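Local coordinates for protein gamma-glutamyltranspeptidase (Klebsiella pneumoniae subsp. pneumoniae, PDB 5HFT) that converts oxamate to oxalate in the uric acid degradation pathway and belongs to the gamma-glutamyltransferase family, at residues Pro92-Ala97 with Pro259-Leu264; Leu125-Thr130 with Gly249-His254. One frame throughout, in Å; residues are numbered along the deposited sequence.

Interaction 1 of 2, residues Pro92-Ala97 with Pro259-Leu264; sequences PIAIDA and PGPLTL
D96 meets P259 through its first side-chain carbon: CB of D96 packs on the pyrrolidine ring, 3.8 Å from CD of P259 and slightly farther from CG. Beyond CB the side chain turns to other partners. CG lies anti to the backbone N (chi1 -180°), and the carboxylate is held mainly by S98, just past the end of the strand, whose hydroxyl hydrogen-bonds with OD1; R257 is a long, weak second partner at OD2. The backbone of D96 is also hydrogen-bonded to that of R257, two residues before P259.

Two residues back, A94 also directs its methyl at the second segment. Its CB lies 3.3 Å from the carbonyl O of P259 and 4.4 Å from CD of P261. Just before the strand, the ring of P92 crosses that of P261 obliquely, CG of P92 to CG of P261 at 3.8 Å. P92, A94 and D96 alternate with I93 and I95, as extended backbone requires, and no hydrogen bond joins the segments: this is van der Waals packing, burying 246 Å² in all, of proline rings, a methyl and a carbonyl.

W272 of strand 269-273 touches both P92 and P261. The other side of strand 93-97, carrying I93 and I95, packs on helix 130-144, while one edge pairs antiparallel with strand 80-86; L262 and L264 turn to helix 277-287.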
ATOM      1  N   PRO A  92      -3.586  17.249  -5.590  1.00 33.30           N
ATOM      2  CA  PRO A  92      -3.634  15.794  -5.393  1.00 37.55           C
ATOM      3  C   PRO A  92      -4.883  15.354  -4.651  1.00 37.98           C
ATOM      4  O   PRO A  92      -5.465  16.097  -3.857  1.00 43.39           O
ATOM      5  CB  PRO A  92      -2.379  15.503  -4.562  1.00 38.32           C
ATOM      6  CG  PRO A  92      -2.112  16.790  -3.839  1.00 36.08           C
ATOM      7  CD  PRO A  92      -2.569  17.891  -4.737  1.00 36.06           C
ATOM      8  N   ILE A  93      -5.298  14.127  -4.925  1.00 36.30           N
ATOM      9  CA  ILE A  93      -6.485  13.543  -4.315  1.00 36.43           C
ATOM     10  C   ILE A  93      -6.073  12.312  -3.529  1.00 40.91           C
ATOM     11  O   ILE A  93      -5.412  11.412  -4.069  1.00 38.57           O
ATOM     12  CB  ILE A  93      -7.552  13.175  -5.359  1.00 39.18           C
ATOM     13  CG1 ILE A  93      -7.895  14.386  -6.232  1.00 39.66           C
ATOM     14  CG2 ILE A  93      -8.777  12.598  -4.677  1.00 39.72           C
ATOM     15  CD1 ILE A  93      -8.603  13.996  -7.517  1.00 41.04           C
ATOM     16  N   ALA A  94      -6.478  12.271  -2.260  1.00 40.87           N
ATOM     17  CA  ALA A  94      -6.156  11.182  -1.354  1.00 33.56           C
ATOM     18  C   ALA A  94      -7.385  10.322  -1.079  1.00 37.93           C
ATOM     19  O   ALA A  94      -8.515  10.811  -1.055  1.00 40.86           O
ATOM     20  CB  ALA A  94      -5.583  11.720  -0.046  1.00 38.09           C
ATOM     21  N   ILE A  95      -7.155   9.022  -0.913  1.00 41.01           N
ATOM     22  CA  ILE A  95      -8.203   8.052  -0.630  1.00 34.73           C
ATOM     23  C   ILE A  95      -7.732   7.221   0.552  1.00 37.26           C
ATOM     24  O   ILE A  95      -6.771   6.456   0.429  1.00 38.52           O
ATOM     25  CB  ILE A  95      -8.508   7.151  -1.827  1.00 30.90           C
ATOM     26  CG1 ILE A  95      -8.846   7.964  -3.069  1.00 32.30           C
ATOM     27  CG2 ILE A  95      -9.660   6.229  -1.478  1.00 35.98           C
ATOM     28  CD1 ILE A  95      -9.280   7.095  -4.226  1.00 32.62           C
ATOM     29  N   ASP A  96      -8.382   7.380   1.696  1.00 36.71           N
ATOM     30  CA  ASP A  96      -8.126   6.532   2.853  1.00 36.05           C
ATOM     31  C   ASP A  96      -9.158   5.417   2.784  1.00 37.11           C
ATOM     32  O   ASP A  96     -10.313   5.590   3.180  1.00 39.49           O
ATOM     33  CB  ASP A  96      -8.244   7.321   4.153  1.00 39.31           C
ATOM     34  CG  ASP A  96      -7.979   6.467   5.382  1.00 38.74           C
ATOM     35  OD1 ASP A  96      -7.952   5.231   5.250  1.00 38.71           O
ATOM     36  OD2 ASP A  96      -7.860   7.022   6.497  1.00 45.01           O
ATOM     37  N   ALA A  97      -8.759   4.266   2.277  1.00 37.03           N
ATOM     38  CA  ALA A  97      -9.716   3.174   2.145  1.00 38.47           C
ATOM     39  C   ALA A  97      -9.504   2.139   3.243  1.00 35.95           C
ATOM     40  O   ALA A  97      -9.316   0.960   2.969  1.00 38.03           O
ATOM     41  CB  ALA A  97      -9.611   2.559   0.748  1.00 37.05           C
ATOM     42  N   PRO A 259      -9.492  12.286   2.886  1.00 30.94           N
ATOM     43  CA  PRO A 259      -8.819  13.353   3.617  1.00 31.97           C
ATOM     44  C   PRO A 259      -7.926  14.136   2.681  1.00 41.65           C
ATOM     45  O   PRO A 259      -7.668  13.746   1.539  1.00 47.38           O
ATOM     46  CB  PRO A 259      -7.979  12.614   4.655  1.00 33.62           C
ATOM     47  CG  PRO A 259      -7.680  11.342   4.020  1.00 34.36           C
ATOM     48  CD  PRO A 259      -8.907  10.974   3.205  1.00 39.24           C
ATOM     49  N   GLY A 260      -7.426  15.243   3.204  1.00 40.38           N
ATOM     50  CA  GLY A 260      -6.470  16.056   2.507  1.00 37.01           C
ATOM     51  C   GLY A 260      -5.070  15.533   2.743  1.00 44.63           C
ATOM     52  O   GLY A 260      -4.735  15.073   3.839  1.00 47.89           O
ATOM     53  N   PRO A 261      -4.246  15.521   1.698  1.00 40.70           N
ATOM     54  CA  PRO A 261      -2.862  15.093   1.869  1.00 35.94           C
ATOM     55  C   PRO A 261      -2.132  16.085   2.742  1.00 40.47           C
ATOM     56  O   PRO A 261      -2.386  17.286   2.659  1.00 43.69           O
ATOM     57  CB  PRO A 261      -2.314  15.124   0.443  1.00 41.62           C
ATOM     58  CG  PRO A 261      -3.167  16.118  -0.244  1.00 36.62           C
ATOM     59  CD  PRO A 261      -4.519  15.991   0.331  1.00 36.57           C
ATOM     60  N   LEU A 262      -1.242  15.584   3.602  1.00 40.81           N
ATOM     61  CA  LEU A 262      -0.269  16.458   4.260  1.00 42.42           C
ATOM     62  C   LEU A 262       0.719  16.965   3.217  1.00 44.83           C
ATOM     63  O   LEU A 262       1.381  16.167   2.549  1.00 46.56           O
ATOM     64  CB  LEU A 262       0.461  15.735   5.390  1.00 43.90           C
ATOM     65  CG  LEU A 262       0.255  16.183   6.855  1.00 47.63           C
ATOM     66  CD1 LEU A 262      -1.175  16.074   7.401  1.00 47.57           C
ATOM     67  CD2 LEU A 262       1.209  15.419   7.745  1.00 51.67           C
ATOM     68  N   THR A 263       0.801  18.286   3.058  1.00 46.09           N
ATOM     69  CA  THR A 263       1.524  18.924   1.962  1.00 44.53           C
ATOM     70  C   THR A 263       2.800  19.595   2.471  1.00 43.84           C
ATOM     71  O   THR A 263       2.749  20.358   3.441  1.00 47.75           O
ATOM     72  CB  THR A 263       0.606  19.938   1.269  1.00 41.56           C
ATOM     73  OG1 THR A 263       1.390  20.926   0.588  1.00 40.64           O
ATOM     74  N   LEU A 264       3.942  19.321   1.822  1.00 39.70           N
ATOM     75  CA  LEU A 264       5.220  19.958   2.162  1.00 46.33           C
ATOM     76  C   LEU A 264       5.707  20.831   1.003  1.00 43.33           C
ATOM     77  O   LEU A 264       5.962  20.320  -0.090  1.00 41.09           O
ATOM     78  CB  LEU A 264       6.313  18.935   2.499  1.00 43.06           C
ATOM     79  CG  LEU A 264       7.703  19.612   2.523  1.00 44.01           C
ATOM     80  CD1 LEU A 264       7.819  20.511   3.757  1.00 52.90           C
ATOM     81  CD2 LEU A 264       8.908  18.684   2.446  1.00 40.50           C
TER

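Interaction 2 of 2, residues Leu125-Thr130 with Gly249-His254; sequences LTVAGT and GDLQAH
The buried packing between the segment leading into helix 130-144 and the C-terminal end of helix 248-252 centres on V127, which meets D250, L251 and H254. CG1 of V127, anti to the backbone N (chi1 173°), reaches two of them. It sits over one face of the H254 imidazole as a CH-pi contact, 4.2 Å from the ring centroid and 14° off the ring normal, displaced toward the rim near CG. L251 leaves the helix to one side of V127, and its CD2 methyl comes back within 4.0 Å of CG1. CG2 of V127, anti to the carbonyl carbon, touches CB of D250 at 4.1 Å.

Farther along, CA of G129 approaches CE1 of H254 at 4.0 Å, obliquely to the ring. The imidazole is therefore met at two places, by a methyl above its face and by the glycine backbone. Y227 adds a third neighbour, its ring meeting that of H254 with planes about 20° apart, and also touches V127 and L251. The carboxylate of D250 faces elsewhere: OD2 accepts hydrogen bonds from the backbone N of S103 and of T247.

At the helix end, A253 N still bonds to G249 O (2.9 Å), though A253 itself leaves helical phi/psi. The geometry is that of plain helix-end to loop packing, with one valine methyl resting against both a helix leucine and a histidine ring just beyond the helix.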
ATOM      1  N   LEU A 125     -11.204  -7.786  13.440  1.00 41.48           N
ATOM      2  CA  LEU A 125     -12.215  -6.918  14.036  1.00 38.88           C
ATOM      3  C   LEU A 125     -12.508  -5.628  13.250  1.00 47.66           C
ATOM      4  O   LEU A 125     -13.572  -5.032  13.468  1.00 46.68           O
ATOM      5  CB  LEU A 125     -11.798  -6.548  15.469  1.00 41.31           C
ATOM      6  CG  LEU A 125     -10.774  -5.424  15.693  1.00 47.37           C
ATOM      7  CD1 LEU A 125     -10.565  -5.167  17.179  1.00 40.94           C
ATOM      8  CD2 LEU A 125      -9.432  -5.699  15.002  1.00 45.90           C
ATOM      9  N   THR A 126     -11.621  -5.161  12.357  1.00 46.83           N
ATOM     10  CA  THR A 126     -11.916  -3.981  11.542  1.00 42.11           C
ATOM     11  C   THR A 126     -12.302  -4.378  10.123  1.00 41.75           C
ATOM     12  O   THR A 126     -11.918  -5.442   9.625  1.00 45.91           O
ATOM     13  CB  THR A 126     -10.749  -3.000  11.458  1.00 40.85           C
ATOM     14  OG1 THR A 126      -9.698  -3.590  10.694  1.00 48.14           O
ATOM     15  CG2 THR A 126     -10.242  -2.591  12.834  1.00 40.94           C
ATOM     16  N   VAL A 127     -13.083  -3.504   9.488  1.00 34.45           N
ATOM     17  CA  VAL A 127     -13.585  -3.711   8.130  1.00 36.69           C
ATOM     18  C   VAL A 127     -12.449  -3.601   7.101  1.00 41.51           C
ATOM     19  O   VAL A 127     -11.413  -2.969   7.343  1.00 44.16           O
ATOM     20  CB  VAL A 127     -14.699  -2.679   7.860  1.00 43.35           C
ATOM     21  CG1 VAL A 127     -15.176  -2.689   6.399  1.00 43.18           C
ATOM     22  CG2 VAL A 127     -15.855  -2.888   8.813  1.00 38.76           C
ATOM     23  N   ALA A 128     -12.623  -4.263   5.955  1.00 35.32           N
ATOM     24  CA  ALA A 128     -11.623  -4.300   4.895  1.00 32.70           C
ATOM     25  C   ALA A 128     -11.924  -3.224   3.851  1.00 40.37           C
ATOM     26  O   ALA A 128     -13.002  -3.222   3.246  1.00 40.49           O
ATOM     27  CB  ALA A 128     -11.596  -5.685   4.257  1.00 34.26           C
ATOM     28  N   GLY A 129     -10.970  -2.325   3.615  1.00 37.56           N
ATOM     29  CA  GLY A 129     -11.271  -1.145   2.829  1.00 35.52           C
ATOM     30  C   GLY A 129     -10.887  -1.069   1.360  1.00 38.90           C
ATOM     31  O   GLY A 129     -11.550  -0.332   0.621  1.00 36.84           O
ATOM     32  N   THR A 130      -9.846  -1.797   0.912  1.00 38.65           N
ATOM     33  CA  THR A 130      -9.305  -1.585  -0.432  1.00 30.94           C
ATOM     34  C   THR A 130     -10.398  -1.525  -1.476  1.00 34.36           C
ATOM     35  O   THR A 130     -10.404  -0.640  -2.338  1.00 39.62           O
ATOM     36  CB  THR A 130      -8.325  -2.681  -0.863  1.00 37.57           C
ATOM     37  OG1 THR A 130      -8.714  -3.987  -0.385  1.00 35.36           O
ATOM     38  CG2 THR A 130      -6.916  -2.344  -0.508  1.00 35.82           C
ATOM     39  N   GLY A 249     -24.301  -4.498   8.709  1.00 53.83           N
ATOM     40  CA  GLY A 249     -24.430  -3.057   8.824  1.00 45.04           C
ATOM     41  C   GLY A 249     -23.086  -2.371   8.697  1.00 52.51           C
ATOM     42  O   GLY A 249     -22.957  -1.352   8.010  1.00 48.48           O
ATOM     43  N   ASP A 250     -22.050  -2.970   9.295  1.00 49.28           N
ATOM     44  CA  ASP A 250     -20.724  -2.375   9.239  1.00 49.62           C
ATOM     45  C   ASP A 250     -20.254  -2.221   7.795  1.00 47.28           C
ATOM     46  O   ASP A 250     -19.753  -1.156   7.413  1.00 40.35           O
ATOM     47  CB  ASP A 250     -19.747  -3.230  10.043  1.00 47.34           C
ATOM     48  CG  ASP A 250     -19.921  -3.063  11.532  1.00 47.93           C
ATOM     49  OD1 ASP A 250     -20.117  -1.906  11.958  1.00 53.19           O
ATOM     50  OD2 ASP A 250     -19.824  -4.071  12.283  1.00 46.71           O
ATOM     51  N   LEU A 251     -20.471  -3.252   6.967  1.00 45.79           N
ATOM     52  CA  LEU A 251     -20.086  -3.210   5.552  1.00 43.34           C
ATOM     53  C   LEU A 251     -20.891  -2.169   4.797  1.00 43.36           C
ATOM     54  O   LEU A 251     -20.328  -1.274   4.161  1.00 45.78           O
ATOM     55  CB  LEU A 251     -20.275  -4.582   4.900  1.00 37.63           C
ATOM     56  CG  LEU A 251     -19.436  -5.687   5.531  1.00 38.94           C
ATOM     57  CD1 LEU A 251     -19.789  -7.041   4.962  1.00 31.71           C
ATOM     58  CD2 LEU A 251     -17.969  -5.349   5.331  1.00 38.94           C
ATOM     59  N   GLN A 252     -22.219  -2.285   4.848  1.00 49.85           N
ATOM     60  CA  GLN A 252     -23.085  -1.360   4.122  1.00 49.20           C
ATOM     61  C   GLN A 252     -22.803   0.101   4.485  1.00 46.65           C
ATOM     62  O   GLN A 252     -22.860   0.976   3.611  1.00 45.14           O
ATOM     63  CB  GLN A 252     -24.548  -1.713   4.401  1.00 48.83           C
ATOM     64  N   ALA A 253     -22.453   0.381   5.753  1.00 41.00           N
ATOM     65  CA  ALA A 253     -22.213   1.747   6.230  1.00 41.74           C
ATOM     66  C   ALA A 253     -20.853   2.320   5.835  1.00 47.18           C
ATOM     67  O   ALA A 253     -20.493   3.387   6.356  1.00 50.43           O
ATOM     68  CB  ALA A 253     -22.347   1.830   7.754  1.00 35.02           C
ATOM     69  N   HIS A 254     -20.066   1.648   4.998  1.00 45.35           N
ATOM     70  CA  HIS A 254     -18.645   1.954   4.890  1.00 42.64           C
ATOM     71  C   HIS A 254     -18.303   2.549   3.535  1.00 43.14           C
ATOM     72  O   HIS A 254     -18.617   1.966   2.494  1.00 42.72           O
ATOM     73  CB  HIS A 254     -17.789   0.717   5.142  1.00 43.13           C
ATOM     74  CG  HIS A 254     -16.329   0.972   4.957  1.00 45.52           C
ATOM     75  ND1 HIS A 254     -15.681   0.775   3.756  1.00 38.53           N
ATOM     76  CD2 HIS A 254     -15.396   1.442   5.818  1.00 45.88           C
ATOM     77  CE1 HIS A 254     -14.409   1.100   3.890  1.00 40.20           C
ATOM     78  NE2 HIS A 254     -14.208   1.511   5.130  1.00 38.23           N
TER

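The centres of interactions 1 and 2 lie 21 Å apart, yet segments 92-97 and 125-130 touch, CB of A97 lying 3.5 Å from O of G129. Along the chain the order is 92-97, 125-130, 249-254, 259-264, so the pair of interaction 2 falls between the two segments of interaction 1. Helix 130-144 is a common neighbour: segment 125-130 runs into its start, and I93 and I95 of strand 93-97 pack on it. Helix 248-252 and strand 262-266 are consecutive elements. Interaction 1 brings strand 93-97 against the approach to the 262-266/269-273 hairpin, and interaction 2 packs the end of helix 248-252 on the segment entering helix 130-144.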